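Local coordinates for protein tryptophanyl-tRNA synthetase (Thermus thermophilus, PDB 2EL7) that probably attaches tryptophan to its cognate tRNA at the expense of ATP, as a homodimeric class I aminoacyl-tRNA synthetase, at residues 66-77 with 288-299. Residues are numbered along the deposited sequence; the frame is centred on the assembly and turned at random.
Sequences ALVNIAAGLDPE and RAEALKKDPDYV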
ATOM      1  N   ALA A  66     -11.707 -21.296  -1.334  1.00 21.77           N
ATOM      2  CA  ALA A  66     -11.398 -22.011  -0.111  1.00 25.14           C
ATOM      3  C   ALA A  66     -12.092 -23.364  -0.109  1.00 26.47           C
ATOM      4  O   ALA A  66     -11.485 -24.392   0.191  1.00 26.76           O
ATOM      5  CB  ALA A  66     -11.840 -21.199   1.117  1.00 22.66           C
ATOM      6  N   LEU A  67     -13.372 -23.364  -0.441  1.00 29.71           N
ATOM      7  CA  LEU A  67     -14.122 -24.603  -0.438  1.00 33.73           C
ATOM      8  C   LEU A  67     -13.512 -25.649  -1.347  1.00 27.33           C
ATOM      9  O   LEU A  67     -13.239 -26.766  -0.917  1.00 29.56           O
ATOM     10  CB  LEU A  67     -15.584 -24.358  -0.842  1.00 35.56           C
ATOM     11  CG  LEU A  67     -16.540 -25.569  -0.819  1.00 40.88           C
ATOM     12  CD1 LEU A  67     -17.958 -25.049  -0.724  1.00 31.07           C
ATOM     13  CD2 LEU A  67     -16.360 -26.456  -2.081  1.00 29.48           C
ATOM     14  N   VAL A  68     -13.282 -25.294  -2.597  1.00 22.24           N
ATOM     15  CA  VAL A  68     -12.749 -26.284  -3.513  1.00 32.31           C
ATOM     16  C   VAL A  68     -11.338 -26.771  -3.182  1.00 25.98           C
ATOM     17  O   VAL A  68     -11.043 -27.958  -3.332  1.00 25.46           O
ATOM     18  CB  VAL A  68     -12.814 -25.797  -4.977  1.00 35.59           C
ATOM     19  CG1 VAL A  68     -12.325 -26.911  -5.893  1.00 47.73           C
ATOM     20  CG2 VAL A  68     -14.257 -25.433  -5.343  1.00 34.89           C
ATOM     21  N   ASN A  69     -10.472 -25.881  -2.729  1.00 11.74           N
ATOM     22  CA  ASN A  69      -9.132 -26.312  -2.377  1.00 29.23           C
ATOM     23  C   ASN A  69      -9.156 -27.180  -1.135  1.00 30.48           C
ATOM     24  O   ASN A  69      -8.346 -28.091  -0.992  1.00 36.12           O
ATOM     25  CB  ASN A  69      -8.211 -25.116  -2.203  1.00 32.57           C
ATOM     26  CG  ASN A  69      -7.687 -24.621  -3.524  1.00 32.10           C
ATOM     27  OD1 ASN A  69      -6.851 -25.258  -4.127  1.00 35.27           O
ATOM     28  ND2 ASN A  69      -8.214 -23.504  -3.995  1.00 29.59           N
ATOM     29  N   ILE A  70     -10.083 -26.911  -0.227  1.00 33.33           N
ATOM     30  CA  ILE A  70     -10.198 -27.763   0.937  1.00 27.42           C
ATOM     31  C   ILE A  70     -10.745 -29.109   0.425  1.00 30.98           C
ATOM     32  O   ILE A  70     -10.304 -30.165   0.872  1.00 24.21           O
ATOM     33  CB  ILE A  70     -11.152 -27.174   1.972  1.00 24.04           C
ATOM     34  CG1 ILE A  70     -10.506 -25.936   2.596  1.00 23.66           C
ATOM     35  CG2 ILE A  70     -11.490 -28.221   3.040  1.00 17.47           C
ATOM     36  CD1 ILE A  70     -11.431 -25.151   3.524  1.00 15.69           C
ATOM     37  N   ALA A  71     -11.690 -29.075  -0.518  1.00 23.85           N
ATOM     38  CA  ALA A  71     -12.233 -30.339  -1.045  1.00 30.71           C
ATOM     39  C   ALA A  71     -11.137 -31.146  -1.739  1.00 30.77           C
ATOM     40  O   ALA A  71     -11.090 -32.364  -1.608  1.00 31.54           O
ATOM     41  CB  ALA A  71     -13.390 -30.085  -2.028  1.00 23.13           C
ATOM     42  N   ALA A  72     -10.267 -30.449  -2.474  1.00 30.87           N
ATOM     43  CA  ALA A  72      -9.155 -31.079  -3.189  1.00 33.34           C
ATOM     44  C   ALA A  72      -8.087 -31.650  -2.251  1.00 27.84           C
ATOM     45  O   ALA A  72      -7.264 -32.453  -2.694  1.00 29.28           O
ATOM     46  CB  ALA A  72      -8.508 -30.074  -4.183  1.00 19.72           C
ATOM     47  N   GLY A  73      -8.080 -31.231  -0.974  1.00 26.51           N
ATOM     48  CA  GLY A  73      -7.108 -31.779  -0.037  1.00 12.38           C
ATOM     49  C   GLY A  73      -6.450 -30.883   0.992  1.00 21.62           C
ATOM     50  O   GLY A  73      -5.804 -31.410   1.900  1.00 28.19           O
ATOM     51  N   LEU A  74      -6.559 -29.556   0.865  1.00 17.69           N
ATOM     52  CA  LEU A  74      -5.958 -28.657   1.848  1.00 16.04           C
ATOM     53  C   LEU A  74      -6.783 -28.834   3.106  1.00 20.44           C
ATOM     54  O   LEU A  74      -7.971 -28.525   3.103  1.00 28.15           O
ATOM     55  CB  LEU A  74      -6.008 -27.205   1.359  1.00 17.94           C
ATOM     56  CG  LEU A  74      -5.007 -26.904   0.231  1.00 26.09           C
ATOM     57  CD1 LEU A  74      -4.811 -25.408   0.148  1.00 25.49           C
ATOM     58  CD2 LEU A  74      -3.639 -27.559   0.513  1.00 29.66           C
ATOM     59  N   ASP A  75      -6.163 -29.338   4.173  1.00 19.04           N
ATOM     60  CA  ASP A  75      -6.867 -29.647   5.419  1.00 20.96           C
ATOM     61  C   ASP A  75      -6.711 -28.645   6.564  1.00 21.27           C
ATOM     62  O   ASP A  75      -5.666 -28.564   7.212  1.00 29.25           O
ATOM     63  CB  ASP A  75      -6.431 -31.050   5.848  1.00 24.42           C
ATOM     64  CG  ASP A  75      -7.168 -31.575   7.062  1.00 33.88           C
ATOM     65  OD1 ASP A  75      -6.855 -32.730   7.438  1.00 28.79           O
ATOM     66  OD2 ASP A  75      -8.031 -30.864   7.641  1.00 35.20           O
ATOM     67  N   PRO A  76      -7.780 -27.890   6.855  1.00 28.08           N
ATOM     68  CA  PRO A  76      -7.812 -26.868   7.910  1.00 21.85           C
ATOM     69  C   PRO A  76      -7.550 -27.396   9.308  1.00 25.69           C
ATOM     70  O   PRO A  76      -7.353 -26.611  10.219  1.00 20.54           O
ATOM     71  CB  PRO A  76      -9.205 -26.267   7.780  1.00 25.47           C
ATOM     72  CG  PRO A  76      -9.641 -26.655   6.362  1.00 30.16           C
ATOM     73  CD  PRO A  76      -9.111 -28.036   6.240  1.00 26.14           C
ATOM     74  N   GLU A  77      -7.561 -28.718   9.481  1.00 24.71           N
ATOM     75  CA  GLU A  77      -7.268 -29.312  10.791  1.00 25.67           C
ATOM     76  C   GLU A  77      -5.761 -29.451  10.950  1.00 25.28           C
ATOM     77  O   GLU A  77      -5.271 -29.685  12.052  1.00 30.48           O
ATOM     78  CB  GLU A  77      -7.884 -30.714  10.937  1.00 29.27           C
ATOM     79  CG  GLU A  77      -9.404 -30.760  10.821  1.00 36.88           C
ATOM     80  CD  GLU A  77     -10.070 -29.711  11.678  1.00 42.88           C
ATOM     81  OE1 GLU A  77     -11.037 -29.087  11.185  1.00 37.50           O
ATOM     82  OE2 GLU A  77      -9.617 -29.513  12.833  1.00 43.51           O
ATOM     83  N   ARG A 288     -16.439 -34.460  -0.654  1.00 29.97           N
ATOM     84  CA  ARG A 288     -16.059 -33.391   0.279  1.00 32.89           C
ATOM     85  C   ARG A 288     -16.706 -32.067  -0.138  1.00 28.60           C
ATOM     86  O   ARG A 288     -17.304 -31.373   0.682  1.00 27.38           O
ATOM     87  CB  ARG A 288     -14.549 -33.174   0.346  1.00 34.59           C
ATOM     88  CG  ARG A 288     -13.742 -34.205   1.116  1.00 43.15           C
ATOM     89  CD  ARG A 288     -12.274 -33.735   1.298  1.00 38.91           C
ATOM     90  NE  ARG A 288     -11.353 -34.863   1.405  1.00 55.59           N
ATOM     91  CZ  ARG A 288     -10.841 -35.539   0.372  1.00 48.29           C
ATOM     92  NH1 ARG A 288     -10.023 -36.560   0.586  1.00 54.89           N
ATOM     93  NH2 ARG A 288     -11.118 -35.185  -0.872  1.00 51.04           N
ATOM     94  N   ALA A 289     -16.586 -31.714  -1.411  1.00 26.67           N
ATOM     95  CA  ALA A 289     -17.191 -30.467  -1.886  1.00 34.78           C
ATOM     96  C   ALA A 289     -18.673 -30.399  -1.505  1.00 31.81           C
ATOM     97  O   ALA A 289     -19.156 -29.366  -1.060  1.00 41.94           O
ATOM     98  CB  ALA A 289     -17.034 -30.333  -3.400  1.00 21.51           C
ATOM     99  N   GLU A 290     -19.384 -31.506  -1.672  1.00 39.09           N
ATOM    100  CA  GLU A 290     -20.810 -31.557  -1.332  1.00 40.63           C
ATOM    101  C   GLU A 290     -21.050 -31.365   0.178  1.00 35.53           C
ATOM    102  O   GLU A 290     -22.001 -30.704   0.600  1.00 29.20           O
ATOM    103  CB  GLU A 290     -21.410 -32.893  -1.798  1.00 36.34           C
ATOM    104  CG  GLU A 290     -22.922 -32.915  -1.758  1.00 56.07           C
ATOM    105  CD  GLU A 290     -23.546 -31.547  -2.111  1.00 74.07           C
ATOM    106  OE1 GLU A 290     -24.013 -30.830  -1.178  1.00 63.53           O
ATOM    107  OE2 GLU A 290     -23.561 -31.190  -3.322  1.00 68.37           O
ATOM    108  N   ALA A 291     -20.182 -31.946   0.988  1.00 24.77           N
ATOM    109  CA  ALA A 291     -20.307 -31.809   2.428  1.00 31.47           C
ATOM    110  C   ALA A 291     -19.985 -30.363   2.836  1.00 30.51           C
ATOM    111  O   ALA A 291     -20.664 -29.788   3.694  1.00 33.49           O
ATOM    112  CB  ALA A 291     -19.360 -32.800   3.141  1.00 22.73           C
ATOM    113  N   LEU A 292     -18.962 -29.766   2.227  1.00 22.54           N
ATOM    114  CA  LEU A 292     -18.630 -28.393   2.579  1.00 28.74           C
ATOM    115  C   LEU A 292     -19.729 -27.469   2.073  1.00 25.85           C
ATOM    116  O   LEU A 292     -20.103 -26.525   2.742  1.00 25.98           O
ATOM    117  CB  LEU A 292     -17.275 -27.997   1.994  1.00 29.30           C
ATOM    118  CG  LEU A 292     -16.132 -28.869   2.527  1.00 32.54           C
ATOM    119  CD1 LEU A 292     -14.917 -28.773   1.612  1.00 25.15           C
ATOM    120  CD2 LEU A 292     -15.791 -28.442   3.956  1.00 27.47           C
ATOM    121  N   LYS A 293     -20.260 -27.754   0.893  1.00 30.19           N
ATOM    122  CA  LYS A 293     -21.328 -26.928   0.354  1.00 32.16           C
ATOM    123  C   LYS A 293     -22.542 -26.902   1.313  1.00 35.00           C
ATOM    124  O   LYS A 293     -23.190 -25.860   1.453  1.00 29.62           O
ATOM    125  CB  LYS A 293     -21.738 -27.428  -1.032  1.00 32.82           C
ATOM    126  CG  LYS A 293     -22.728 -26.515  -1.748  1.00 49.32           C
ATOM    127  CD  LYS A 293     -23.123 -27.055  -3.136  1.00 63.77           C
ATOM    128  CE  LYS A 293     -24.385 -26.355  -3.708  1.00 60.64           C
ATOM    129  NZ  LYS A 293     -24.838 -26.966  -5.004  1.00 54.57           N
ATOM    130  N   LYS A 294     -22.840 -28.022   1.983  1.00 23.71           N
ATOM    131  CA  LYS A 294     -23.962 -28.056   2.937  1.00 32.67           C
ATOM    132  C   LYS A 294     -23.612 -27.386   4.272  1.00 36.21           C
ATOM    133  O   LYS A 294     -24.500 -26.987   5.018  1.00 32.26           O
ATOM    134  CB  LYS A 294     -24.380 -29.490   3.278  1.00 36.94           C
ATOM    135  CG  LYS A 294     -25.425 -30.115   2.377  1.00 46.98           C
ATOM    136  CD  LYS A 294     -25.771 -31.510   2.908  1.00 54.00           C
ATOM    137  CE  LYS A 294     -26.720 -32.273   1.985  1.00 53.69           C
ATOM    138  NZ  LYS A 294     -26.033 -32.786   0.753  1.00 60.17           N
ATOM    139  N   ASP A 295     -22.318 -27.289   4.573  1.00 35.77           N
ATOM    140  CA  ASP A 295     -21.837 -26.726   5.837  1.00 28.56           C
ATOM    141  C   ASP A 295     -20.798 -25.628   5.582  1.00 28.95           C
ATOM    142  O   ASP A 295     -19.625 -25.786   5.889  1.00 30.81           O
ATOM    143  CB  ASP A 295     -21.220 -27.861   6.662  1.00 15.45           C
ATOM    144  CG  ASP A 295     -20.759 -27.429   8.024  1.00 23.65           C
ATOM    145  OD1 ASP A 295     -20.070 -28.236   8.702  1.00 30.25           O
ATOM    146  OD2 ASP A 295     -21.088 -26.301   8.445  1.00 31.33           O
ATOM    147  N   PRO A 296     -21.215 -24.502   4.987  1.00 34.66           N
ATOM    148  CA  PRO A 296     -20.234 -23.438   4.738  1.00 26.86           C
ATOM    149  C   PRO A 296     -19.640 -22.798   6.018  1.00 32.24           C
ATOM    150  O   PRO A 296     -18.666 -22.053   5.943  1.00 31.02           O
ATOM    151  CB  PRO A 296     -21.014 -22.443   3.864  1.00 34.52           C
ATOM    152  CG  PRO A 296     -22.485 -22.672   4.280  1.00 22.29           C
ATOM    153  CD  PRO A 296     -22.523 -24.193   4.372  1.00 29.57           C
ATOM    154  N   ASP A 297     -20.210 -23.082   7.192  1.00 32.36           N
ATOM    155  CA  ASP A 297     -19.653 -22.528   8.435  1.00 25.42           C
ATOM    156  C   ASP A 297     -18.262 -23.116   8.659  1.00 27.78           C
ATOM    157  O   ASP A 297     -17.381 -22.459   9.201  1.00 29.82           O
ATOM    158  CB  ASP A 297     -20.514 -22.871   9.651  1.00 27.18           C
ATOM    159  CG  ASP A 297     -21.807 -22.073   9.718  1.00 29.60           C
ATOM    160  OD1 ASP A 297     -22.084 -21.257   8.810  1.00 33.78           O
ATOM    161  OD2 ASP A 297     -22.556 -22.278  10.701  1.00 32.04           O
ATOM    162  N   TYR A 298     -18.075 -24.368   8.254  1.00 22.35           N
ATOM    163  CA  TYR A 298     -16.781 -25.026   8.404  1.00 28.11           C
ATOM    164  C   TYR A 298     -15.716 -24.247   7.622  1.00 31.55           C
ATOM    165  O   TYR A 298     -14.612 -24.047   8.103  1.00 33.14           O
ATOM    166  CB  TYR A 298     -16.837 -26.456   7.859  1.00 26.67           C
ATOM    167  CG  TYR A 298     -15.561 -27.231   8.072  1.00 24.44           C
ATOM    168  CD1 TYR A 298     -15.223 -27.722   9.332  1.00 21.76           C
ATOM    169  CD2 TYR A 298     -14.645 -27.387   7.035  1.00 23.15           C
ATOM    170  CE1 TYR A 298     -13.988 -28.340   9.558  1.00 19.98           C
ATOM    171  CE2 TYR A 298     -13.414 -27.999   7.241  1.00 24.07           C
ATOM    172  CZ  TYR A 298     -13.084 -28.475   8.505  1.00 34.82           C
ATOM    173  OH  TYR A 298     -11.848 -29.081   8.709  1.00 31.91           O
ATOM    174  N   VAL A 299     -16.056 -23.813   6.410  1.00 28.86           N
ATOM    175  CA  VAL A 299     -15.098 -23.099   5.590  1.00 25.59           C
ATOM    176  C   VAL A 299     -14.801 -21.742   6.166  1.00 29.15           C
ATOM    177  O   VAL A 299     -13.640 -21.369   6.302  1.00 24.36           O
ATOM    178  CB  VAL A 299     -15.621 -22.950   4.170  1.00 31.35           C
ATOM    179  CG1 VAL A 299     -14.619 -22.174   3.311  1.00 16.57           C
ATOM    180  CG2 VAL A 299     -15.908 -24.340   3.604  1.00 21.53           C
TER
HETATM  181  O   HOH W   1     -10.988 -31.315   6.963  1.00 41.87           O
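Tyr298 OH donates a hydrogen bond to Glu77 OE1 at 2.6 Å, meeting the anti lone pair of that oxygen; OE1 lies at the edge of the ring, near its plane. The same hydroxyl accepts from a water 3.0 Å from Tyr298 OH, which also donates to Asp75 OD2. That carboxylate oxygen has a second donor, the backbone N of Glu77, 2.9 Å from Asp75 OD2 and above the carboxylate plane, closing an Asx turn. With CG anti to the backbone N (chi1 -176°), the tyrosine ring reaches across to this loop, Tyr298 CE2 4.1 Å from Pro76 CG. A phenylalanine in its place would probably leave Glu77 OE1 without this donor and the bridging water with Asp75 OD2 as its one remaining acceptor of the two.

At the other end Arg288 NH2 donates weakly to Ala71 O, bent at 126°, while a Schellman motif at Gly73 takes up Asn69 O and Ile70 O. Between these polar ends the packing is apolar. Leu67 and Leu292 run alongside one another in opposite senses, Leu67 CG 3.8 Å from Leu292 CB, Ala71 CB sits against Ala289, and Val299 CG1 rests on Ala66 CB at 3.7 Å. Helix 55-72 of the nucleotide-binding domain thus packs apolarly against the bend joining helices 267-294 and 296-324, while the polar link from its following loop to helix 296-324, one direct bond and one water bridge, depends largely on a single hydroxyl.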